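Local atomic coordinates of soluble lytic murein transglycosylase (Escherichia coli, PDB entry 1QSA), a protein that cleaves the glycosidic bonds between N-acetylmuramic acid and N-acetylglucosamine in peptidoglycan, forming a 1,6-anhydro bond in the N-acetylmuramic acid residue. Residues Q477-N482 and S492-I497. Residues are numbered along the deposited sequence; the frame is centred on the assembly and turned at random.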
loop_
_atom_site.group_PDB
_atom_site.type_symbol
_atom_site.label_atom_id
_atom_site.label_comp_id
_atom_site.label_asym_id
_atom_site.label_seq_id
_atom_site.Cartn_x
_atom_site.Cartn_y
_atom_site.Cartn_z
ATOM N N GLN A 477 -1.814 1.451 -13.178
ATOM C CA GLN A 477 -0.962 1.138 -12.040
ATOM C C GLN A 477 -1.185 2.122 -10.899
ATOM O O GLN A 477 -1.296 1.719 -9.738
ATOM C CB GLN A 477 0.516 1.162 -12.454
ATOM C CG GLN A 477 1.509 1.270 -11.286
ATOM C CD GLN A 477 1.481 0.073 -10.361
ATOM O OE1 GLN A 477 1.218 -1.051 -10.782
ATOM N NE2 GLN A 477 1.747 0.308 -9.082
ATOM N N GLU A 478 -1.282 3.403 -11.244
ATOM C CA GLU A 478 -1.423 4.453 -10.234
ATOM C C GLU A 478 -2.736 4.482 -9.455
ATOM O O GLU A 478 -2.741 4.509 -8.213
ATOM C CB GLU A 478 -1.206 5.842 -10.873
ATOM C CG GLU A 478 0.224 6.116 -11.374
ATOM C CD GLU A 478 1.245 6.240 -10.246
ATOM O OE1 GLU A 478 0.869 6.112 -9.060
ATOM O OE2 GLU A 478 2.437 6.493 -10.550
ATOM N N SER A 479 -3.851 4.409 -10.178
ATOM C CA SER A 479 -5.168 4.554 -9.550
ATOM C C SER A 479 -6.152 3.403 -9.666
ATOM O O SER A 479 -7.246 3.483 -9.081
ATOM C CB SER A 479 -5.850 5.767 -10.173
ATOM O OG SER A 479 -6.120 5.497 -11.541
ATOM N N ALA A 480 -5.808 2.381 -10.447
ATOM C CA ALA A 480 -6.724 1.264 -10.691
ATOM C C ALA A 480 -8.041 1.839 -11.250
ATOM O O ALA A 480 -9.144 1.325 -11.018
ATOM C CB ALA A 480 -6.954 0.415 -9.429
ATOM N N TRP A 481 -7.881 2.914 -12.017
ATOM C CA TRP A 481 -8.961 3.633 -12.681
ATOM C C TRP A 481 -9.956 4.426 -11.835
ATOM O O TRP A 481 -10.996 4.829 -12.346
ATOM C CB TRP A 481 -9.693 2.729 -13.680
ATOM C CG TRP A 481 -8.800 2.267 -14.812
ATOM C CD1 TRP A 481 -8.492 0.973 -15.153
ATOM C CD2 TRP A 481 -8.081 3.106 -15.721
ATOM N NE1 TRP A 481 -7.619 0.964 -16.216
ATOM C CE2 TRP A 481 -7.348 2.257 -16.586
ATOM C CE3 TRP A 481 -7.985 4.497 -15.888
ATOM C CZ2 TRP A 481 -6.525 2.753 -17.601
ATOM C CZ3 TRP A 481 -7.165 4.996 -16.899
ATOM C CH2 TRP A 481 -6.443 4.118 -17.746
ATOM N N ASN A 482 -9.656 4.662 -10.556
ATOM C CA ASN A 482 -10.564 5.487 -9.744
ATOM C C ASN A 482 -10.053 6.934 -9.879
ATOM O O ASN A 482 -8.984 7.262 -9.366
ATOM C CB ASN A 482 -10.533 5.028 -8.286
ATOM C CG ASN A 482 -11.350 5.916 -7.371
ATOM O OD1 ASN A 482 -11.903 6.927 -7.796
ATOM N ND2 ASN A 482 -11.439 5.529 -6.107
ATOM N N SER A 492 -2.966 12.658 -6.381
ATOM C CA SER A 492 -4.359 12.707 -6.781
ATOM C C SER A 492 -4.776 12.168 -8.137
ATOM O O SER A 492 -4.087 12.365 -9.142
ATOM C CB SER A 492 -4.854 14.150 -6.685
ATOM O OG SER A 492 -4.767 14.640 -5.355
ATOM N N GLY A 493 -5.952 11.543 -8.140
ATOM C CA GLY A 493 -6.552 11.086 -9.374
ATOM C C GLY A 493 -5.974 9.943 -10.165
ATOM O O GLY A 493 -5.135 9.186 -9.673
ATOM N N LEU A 494 -6.370 9.906 -11.438
ATOM C CA LEU A 494 -6.016 8.812 -12.341
ATOM C C LEU A 494 -4.552 8.507 -12.462
ATOM O O LEU A 494 -4.165 7.342 -12.447
ATOM C CB LEU A 494 -6.606 9.040 -13.736
ATOM C CG LEU A 494 -8.139 8.967 -13.853
ATOM C CD1 LEU A 494 -8.539 9.381 -15.269
ATOM C CD2 LEU A 494 -8.663 7.562 -13.504
ATOM N N MET A 495 -3.735 9.554 -12.508
ATOM C CA MET A 495 -2.295 9.359 -12.648
ATOM C C MET A 495 -1.521 9.708 -11.378
ATOM O O MET A 495 -0.293 9.815 -11.398
ATOM C CB MET A 495 -1.787 10.103 -13.890
ATOM C CG MET A 495 -2.471 9.576 -15.156
ATOM S SD MET A 495 -1.895 10.307 -16.687
ATOM C CE MET A 495 -0.254 9.550 -16.811
ATOM N N GLN A 496 -2.265 9.820 -10.269
ATOM C CA GLN A 496 -1.702 10.084 -8.942
ATOM C C GLN A 496 -0.655 11.185 -8.949
ATOM O O GLN A 496 0.504 10.997 -8.556
ATOM C CB GLN A 496 -1.164 8.774 -8.349
ATOM C CG GLN A 496 -2.291 7.811 -7.905
ATOM C CD GLN A 496 -2.995 8.318 -6.668
ATOM O OE1 GLN A 496 -2.500 8.158 -5.551
ATOM N NE2 GLN A 496 -4.130 8.972 -6.858
ATOM N N ILE A 497 -1.107 12.342 -9.408
ATOM C CA ILE A 497 -0.280 13.528 -9.542
ATOM C C ILE A 497 -0.185 14.298 -8.229
ATOM O O ILE A 497 -1.201 14.604 -7.608
ATOM C CB ILE A 497 -0.873 14.449 -10.627
ATOM C CG1 ILE A 497 -0.968 13.695 -11.964
ATOM C CG2 ILE A 497 0.038 15.655 -10.845
ATOM C CD1 ILE A 497 -1.773 14.457 -13.018
#
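The indole of Trp481 meets Leu494 at its edge: methyl CD2 lies near the ring plane, 3.9 Å from CE3, and the two side chains run at about a right angle. The same methyl rests against the backbone of the Ser479–Asn482 type I' turn, 3.8 Å from Trp481 O. The other pair of flat groups belongs to Glu478 and Gln496, whose carboxylate and amide planes are inclined by 41°. It is the aliphatic part of Gln496 that touches: CB lies 3.4 Å from the carboxylate oxygen Glu478 OE1, and CG lies 3.3 Å from the backbone oxygen Glu478 O in the last turn of the helix. A bend at chi2 (-71°) folds the Gln496 chain back on its own turn, where NE2 donates an almost straight bond of 3.0 Å to Gly493 O, in the carbonyl plane and on a lone pair. Gly493 O lies almost in the amide plane, which holds the rotation of that group; the same oxygen also accepts from Gln496 N. Between these two pairs, Ser479 OG approaches Leu494 O to 2.8 Å, although its proton may instead go to Ala475 O.

Glu478 is the predicted catalytic residue of this lysozyme-like domain; Tyr587 hydrogen-bonds its OE2, and a glycerol bound nearby is consistent with a pocket there. The contact ties the C-terminal end of helix 468-479 to the loop leading to helix 499-509. Leu494 also packs on helix 523-540, and Asn526 of that helix binds Met495 N and Ser492 O, whereas Trp481 reaches Trp429 and Val433 of helix 429-438.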